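Long-range contacts in intramolecular trans-sialidase (Macrobdella decora, PDB 3SLI), which cleaves sialic acid from sialoglycoconjugates by intramolecular trans-glycosylation, releasing it as 2,7-anhydro-Neu5Ac: residues V31-G37 with F141-S145; Y620-V624 with Y670-T676. All blocks are in the same frame, centred on the assembly; numbering follows the deposited sequence.

In the fold
Two loop closures at opposite ends of the sequence illustrate how an all-beta enzyme fixes its loops and its few helices. Near the N terminus, contact 1 joins the link from helix 28-31 to strand 37-45 with the loop before strand 152-155, closing a loop of about a hundred residues at the rim of the lectin-like N-terminal domain, between its two antiparallel sheets. The chain then runs through the propeller-type catalytic region, and contact 2 closes a loop of about 45 residues by setting helix 672-675 against strand 614-623, an outermost strand of a four-stranded sheet. The contacts are in series, neither nesting nor crossing; the centres of contacts 1 and 2 are 47 Å apart.

Contact 1 (V31-G37 with F141-S145)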
loop_
_atom_site.group_PDB
_atom_site.type_symbol
_atom_site.label_atom_id
_atom_site.label_comp_id
_atom_site.label_asym_id
_atom_site.label_seq_id
_atom_site.Cartn_x
_atom_site.Cartn_y
_atom_site.Cartn_z
ATOM N N VAL A 31 41.957 -0.655 3.222
ATOM C CA VAL A 31 40.565 -0.409 3.610
ATOM C C VAL A 31 40.471 0.721 4.644
ATOM O O VAL A 31 39.578 1.576 4.563
ATOM C CB VAL A 31 39.895 -1.712 4.144
ATOM C CG1 VAL A 31 38.466 -1.437 4.603
ATOM C CG2 VAL A 31 39.886 -2.784 3.048
ATOM N N LYS A 32 41.440 0.772 5.557
ATOM C CA LYS A 32 41.465 1.811 6.595
ATOM C C LYS A 32 41.763 3.204 6.053
ATOM O O LYS A 32 41.675 4.185 6.798
ATOM C CB LYS A 32 42.489 1.478 7.690
ATOM C CG LYS A 32 42.132 0.301 8.570
ATOM C CD LYS A 32 43.303 -0.088 9.472
ATOM C CE LYS A 32 43.015 -1.414 10.177
ATOM N NZ LYS A 32 44.102 -1.893 11.086
ATOM N N ALA A 33 42.082 3.300 4.760
ATOM C CA ALA A 33 42.404 4.587 4.144
ATOM C C ALA A 33 41.666 4.883 2.833
ATOM O O ALA A 33 42.044 5.792 2.099
ATOM C CB ALA A 33 43.918 4.691 3.929
ATOM N N MET A 34 40.575 4.166 2.572
ATOM C CA MET A 34 39.792 4.358 1.347
ATOM C C MET A 34 39.292 5.781 1.130
ATOM O O MET A 34 38.681 6.387 2.018
ATOM C CB MET A 34 38.600 3.403 1.332
ATOM C CG MET A 34 38.995 1.953 1.238
ATOM S SD MET A 34 37.618 0.829 1.500
ATOM C CE MET A 34 36.831 0.867 -0.122
ATOM N N THR A 35 39.545 6.314 -0.059
ATOM C CA THR A 35 39.110 7.660 -0.408
ATOM C C THR A 35 37.726 7.589 -1.049
ATOM O O THR A 35 37.038 8.603 -1.176
ATOM C CB THR A 35 40.098 8.321 -1.390
ATOM O OG1 THR A 35 40.266 7.476 -2.536
ATOM C CG2 THR A 35 41.449 8.515 -0.723
ATOM N N GLN A 36 37.354 6.378 -1.463
ATOM C CA GLN A 36 36.067 6.073 -2.094
ATOM C C GLN A 36 36.017 4.550 -2.223
ATOM O O GLN A 36 36.873 3.854 -1.670
ATOM C CB GLN A 36 35.990 6.685 -3.485
ATOM C CG GLN A 36 37.001 6.098 -4.447
ATOM C CD GLN A 36 36.539 6.192 -5.876
ATOM O OE1 GLN A 36 35.661 6.992 -6.205
ATOM N NE2 GLN A 36 37.106 5.354 -6.738
ATOM N N GLY A 37 35.021 4.024 -2.933
ATOM C CA GLY A 37 34.951 2.584 -3.097
ATOM C C GLY A 37 33.561 1.985 -3.147
ATOM O O GLY A 37 32.563 2.700 -3.215
ATOM N N PHE A 141 32.666 15.853 -0.508
ATOM C CA PHE A 141 32.694 14.401 -0.450
ATOM C C PHE A 141 33.694 13.903 0.599
ATOM O O PHE A 141 34.831 14.387 0.678
ATOM C CB PHE A 141 33.018 13.816 -1.827
ATOM C CG PHE A 141 32.984 12.309 -1.869
ATOM C CD1 PHE A 141 31.783 11.636 -2.036
ATOM C CD2 PHE A 141 34.155 11.565 -1.720
ATOM C CE1 PHE A 141 31.743 10.243 -2.051
ATOM C CE2 PHE A 141 34.122 10.170 -1.733
ATOM C CZ PHE A 141 32.914 9.510 -1.898
ATOM N N LYS A 142 33.268 12.930 1.398
ATOM C CA LYS A 142 34.113 12.362 2.443
ATOM C C LYS A 142 34.062 10.835 2.426
ATOM O O LYS A 142 33.105 10.239 1.920
ATOM C CB LYS A 142 33.632 12.823 3.832
ATOM C CG LYS A 142 33.541 14.328 4.052
ATOM C CD LYS A 142 34.911 14.965 4.083
ATOM C CE LYS A 142 34.806 16.469 4.251
ATOM N NZ LYS A 142 36.153 17.097 4.289
ATOM N N PHE A 143 35.112 10.202 2.934
ATOM C CA PHE A 143 35.119 8.753 3.061
ATOM C C PHE A 143 36.052 8.317 4.191
ATOM O O PHE A 143 36.441 9.138 5.022
ATOM C CB PHE A 143 35.385 8.011 1.744
ATOM C CG PHE A 143 34.742 6.643 1.702
ATOM C CD1 PHE A 143 33.398 6.485 2.065
ATOM C CD2 PHE A 143 35.479 5.512 1.375
ATOM C CE1 PHE A 143 32.808 5.216 2.107
ATOM C CE2 PHE A 143 34.899 4.234 1.414
ATOM C CZ PHE A 143 33.564 4.085 1.781
ATOM N N ILE A 144 36.396 7.039 4.240
ATOM C CA ILE A 144 37.224 6.511 5.316
ATOM C C ILE A 144 38.539 7.267 5.536
ATOM O O ILE A 144 38.964 7.460 6.676
ATOM C CB ILE A 144 37.432 4.991 5.132
ATOM C CG1 ILE A 144 36.060 4.295 5.158
ATOM C CG2 ILE A 144 38.341 4.434 6.221
ATOM C CD1 ILE A 144 36.092 2.807 4.864
ATOM N N SER A 145 39.128 7.766 4.456
ATOM C CA SER A 145 40.372 8.525 4.535
ATOM C C SER A 145 40.226 9.811 5.360
ATOM O O SER A 145 41.223 10.370 5.828
ATOM C CB SER A 145 40.853 8.884 3.125
ATOM O OG SER A 145 39.820 9.519 2.390
HETATM O O HOH W 1 41.551 6.837 7.555
#
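The loop backbones draw closest where Ala33, within the type I turn from Val31 to Met34, faces Ser145 in a short 3-10 segment, CA to CA 4.4 Å, and there the amide N of Ser145 donates to Met34 O over 2.8 Å. The donor sits above the carbonyl plane, 38° out of it, and the bond is bent. Ser145 OG also lies near Met34 O, but any bond there is weak and unsettled; Ser145 CB rests 3.5 Å from Ala33 O. A water donates to both Lys32 O and Ile144 O, bridging the chains a second time.

Beneath this polar seam the side chains run alongside one another. Ile144 CG2, set anti to its own backbone N by a chi1 of -60°, lies against the turn carbonyls, 3.4 Å from Lys32 O, while the CD1 branch runs on beside Met34 SD. Met34 and Phe143 lie side by side and point the same way, Met34 CB being 3.8 Å from Phe143 CD2. The thioether chain bends at chi3 (80°), which brings CE to Phe143 CE2. Phe141 meets the other segment differently: its ring edge receives Thr35 O nearly in plane, Phe141 CE2 to Thr35 O 3.4 Å.

Phe69 meets the Phe143 ring, and Val57 and Leu6 touch Ile144 and Met34 respectively, so the apolar layer continues into strands 51-58 and 5-14. The chemistry is thus divided: one direct backbone bond and a bridging water fix the loops relative to each other, while buried Met34, Ile144 and Phe143 tie them into the interior of the lectin-like domain.

Contact 2 (Y620-V624 with Y670-T676); sequences YSYAV and YSISELT
Tyr622 and Tyr620 present their rings to helix 672-675 and the residue that follows it, each with a methyl over one face. Thr676 CG2 stands almost on the normal of the Tyr620 ring, 3.8 Å from its centroid, a CH-pi contact; Leu675 CD1 covers the Tyr622 ring with more offset, 4.0 Å from the centroid. Tyr622, its CG anti to the backbone N (chi1 -180°), also turns an edge toward the face of Tyr670 in an offset edge-to-face pair, centroids 5.1 Å apart and planes at 62°. Tyr670 OH lies 3.7 Å from Val624 CG1.

Water bridges the segments. One molecule donates to Ser621 O and Leu675 O, a second joins Tyr622 OH to Glu674 OE2, and a third donates to Val624 O and Tyr670 OH, a hydroxyl that also bonds Glu668.

Behind these groups, Ser671 and Glu674 form a capping box: Glu674 N donates to Ser671 OG over 3.2 Å, and Ser671 N returns a bond to Glu674 OE1. Just past the other helix end Thr676 OG1 donates to Ile672 O, a bond that probably holds the rotation placing CG2 over the Tyr620 ring.

Lys105, from the N-terminal sialidase region, joins the two parts of the chain by a salt bridge to Glu674 OE1. Helix 672-675 packs against strand 614-623, an outermost strand of a four-stranded antiparallel sheet, as in a propeller blade, with Leu675 reaching Ile600 of strand 596-605 and Val644 of strand 644-649.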
loop_
_atom_site.group_PDB
_atom_site.type_symbol
_atom_site.label_atom_id
_atom_site.label_comp_id
_atom_site.label_asym_id
_atom_site.label_seq_id
_atom_site.Cartn_x
_atom_site.Cartn_y
_atom_site.Cartn_z
ATOM N N TYR A 620 -5.111 -21.584 14.008
ATOM C CA TYR A 620 -3.746 -21.420 13.505
ATOM C C TYR A 620 -3.372 -19.972 13.206
ATOM O O TYR A 620 -4.225 -19.171 12.825
ATOM C CB TYR A 620 -3.569 -22.223 12.200
ATOM C CG TYR A 620 -3.876 -23.697 12.307
ATOM C CD1 TYR A 620 -2.939 -24.580 12.842
ATOM C CD2 TYR A 620 -5.101 -24.215 11.865
ATOM C CE1 TYR A 620 -3.207 -25.944 12.939
ATOM C CE2 TYR A 620 -5.381 -25.582 11.954
ATOM C CZ TYR A 620 -4.424 -26.440 12.494
ATOM O OH TYR A 620 -4.648 -27.797 12.584
ATOM N N SER A 621 -2.096 -19.642 13.402
ATOM C CA SER A 621 -1.574 -18.317 13.075
ATOM C C SER A 621 -0.216 -18.569 12.439
ATOM O O SER A 621 0.531 -19.443 12.886
ATOM C CB SER A 621 -1.446 -17.396 14.297
ATOM O OG SER A 621 -0.530 -17.890 15.253
ATOM N N TYR A 622 0.092 -17.813 11.393
ATOM C CA TYR A 622 1.341 -17.966 10.666
ATOM C C TYR A 622 2.019 -16.609 10.552
ATOM O O TYR A 622 1.419 -15.664 10.041
ATOM C CB TYR A 622 1.032 -18.519 9.272
ATOM C CG TYR A 622 2.243 -18.738 8.406
ATOM C CD1 TYR A 622 2.908 -19.964 8.413
ATOM C CD2 TYR A 622 2.709 -17.730 7.558
ATOM C CE1 TYR A 622 4.006 -20.186 7.601
ATOM C CE2 TYR A 622 3.814 -17.942 6.737
ATOM C CZ TYR A 622 4.453 -19.176 6.764
ATOM O OH TYR A 622 5.531 -19.406 5.953
ATOM N N ALA A 623 3.244 -16.506 11.065
ATOM C CA ALA A 623 4.007 -15.254 11.017
ATOM C C ALA A 623 4.750 -15.162 9.690
ATOM O O ALA A 623 5.560 -16.025 9.363
ATOM C CB ALA A 623 4.989 -15.169 12.192
ATOM N N VAL A 624 4.466 -14.113 8.931
ATOM C CA VAL A 624 5.073 -13.907 7.623
ATOM C C VAL A 624 6.556 -13.511 7.673
ATOM O O VAL A 624 7.312 -13.793 6.735
ATOM C CB VAL A 624 4.232 -12.881 6.820
ATOM C CG1 VAL A 624 5.008 -12.323 5.623
ATOM C CG2 VAL A 624 2.942 -13.557 6.348
ATOM N N TYR A 670 1.212 -19.262 -0.272
ATOM C CA TYR A 670 1.423 -20.184 0.841
ATOM C C TYR A 670 0.476 -21.370 0.743
ATOM O O TYR A 670 -0.686 -21.212 0.359
ATOM C CB TYR A 670 1.173 -19.467 2.176
ATOM C CG TYR A 670 2.126 -18.328 2.475
ATOM C CD1 TYR A 670 3.387 -18.585 3.005
ATOM C CD2 TYR A 670 1.772 -16.996 2.220
ATOM C CE1 TYR A 670 4.279 -17.551 3.275
ATOM C CE2 TYR A 670 2.661 -15.950 2.487
ATOM C CZ TYR A 670 3.913 -16.243 3.016
ATOM O OH TYR A 670 4.807 -15.242 3.309
ATOM N N SER A 671 0.977 -22.563 1.048
ATOM C CA SER A 671 0.140 -23.759 1.022
ATOM C C SER A 671 -0.547 -23.894 2.386
ATOM O O SER A 671 -0.072 -23.332 3.384
ATOM C CB SER A 671 0.976 -25.020 0.721
ATOM O OG SER A 671 1.904 -25.316 1.758
ATOM N N ILE A 672 -1.650 -24.641 2.443
ATOM C CA ILE A 672 -2.350 -24.836 3.709
ATOM C C ILE A 672 -1.404 -25.556 4.670
ATOM O O ILE A 672 -1.396 -25.277 5.868
ATOM C CB ILE A 672 -3.684 -25.619 3.530
ATOM C CG1 ILE A 672 -4.648 -24.811 2.652
ATOM C CG2 ILE A 672 -4.342 -25.892 4.893
ATOM C CD1 ILE A 672 -4.968 -23.411 3.179
ATOM N N SER A 673 -0.571 -26.439 4.126
ATOM C CA SER A 673 0.413 -27.175 4.919
ATOM C C SER A 673 1.315 -26.178 5.667
ATOM O O SER A 673 1.544 -26.308 6.875
ATOM C CB SER A 673 1.254 -28.049 3.984
ATOM O OG SER A 673 2.249 -28.781 4.671
ATOM N N GLU A 674 1.806 -25.175 4.937
ATOM C CA GLU A 674 2.667 -24.146 5.511
ATOM C C GLU A 674 1.907 -23.359 6.571
ATOM O O GLU A 674 2.347 -23.246 7.716
ATOM C CB GLU A 674 3.165 -23.188 4.425
ATOM C CG GLU A 674 4.139 -23.824 3.448
ATOM C CD GLU A 674 4.660 -22.851 2.405
ATOM O OE1 GLU A 674 3.896 -22.501 1.483
ATOM O OE2 GLU A 674 5.838 -22.442 2.498
ATOM N N LEU A 675 0.744 -22.848 6.183
ATOM C CA LEU A 675 -0.101 -22.054 7.071
ATOM C C LEU A 675 -0.470 -22.737 8.395
ATOM O O LEU A 675 -0.550 -22.066 9.429
ATOM C CB LEU A 675 -1.366 -21.620 6.329
ATOM C CG LEU A 675 -1.463 -20.240 5.669
ATOM C CD1 LEU A 675 -0.149 -19.511 5.626
ATOM C CD2 LEU A 675 -2.068 -20.383 4.301
ATOM N N THR A 676 -0.683 -24.053 8.371
ATOM C CA THR A 676 -1.041 -24.783 9.588
ATOM C C THR A 676 0.178 -25.241 10.385
ATOM O O THR A 676 0.071 -26.094 11.272
ATOM C CB THR A 676 -1.941 -26.000 9.288
ATOM O OG1 THR A 676 -1.289 -26.861 8.347
ATOM C CG2 THR A 676 -3.276 -25.552 8.722
HETATM O O HOH W 2 0.743 -22.377 11.888
HETATM O O HOH W 3 6.230 -22.010 5.693
HETATM O O HOH W 4 6.991 -15.794 4.887
#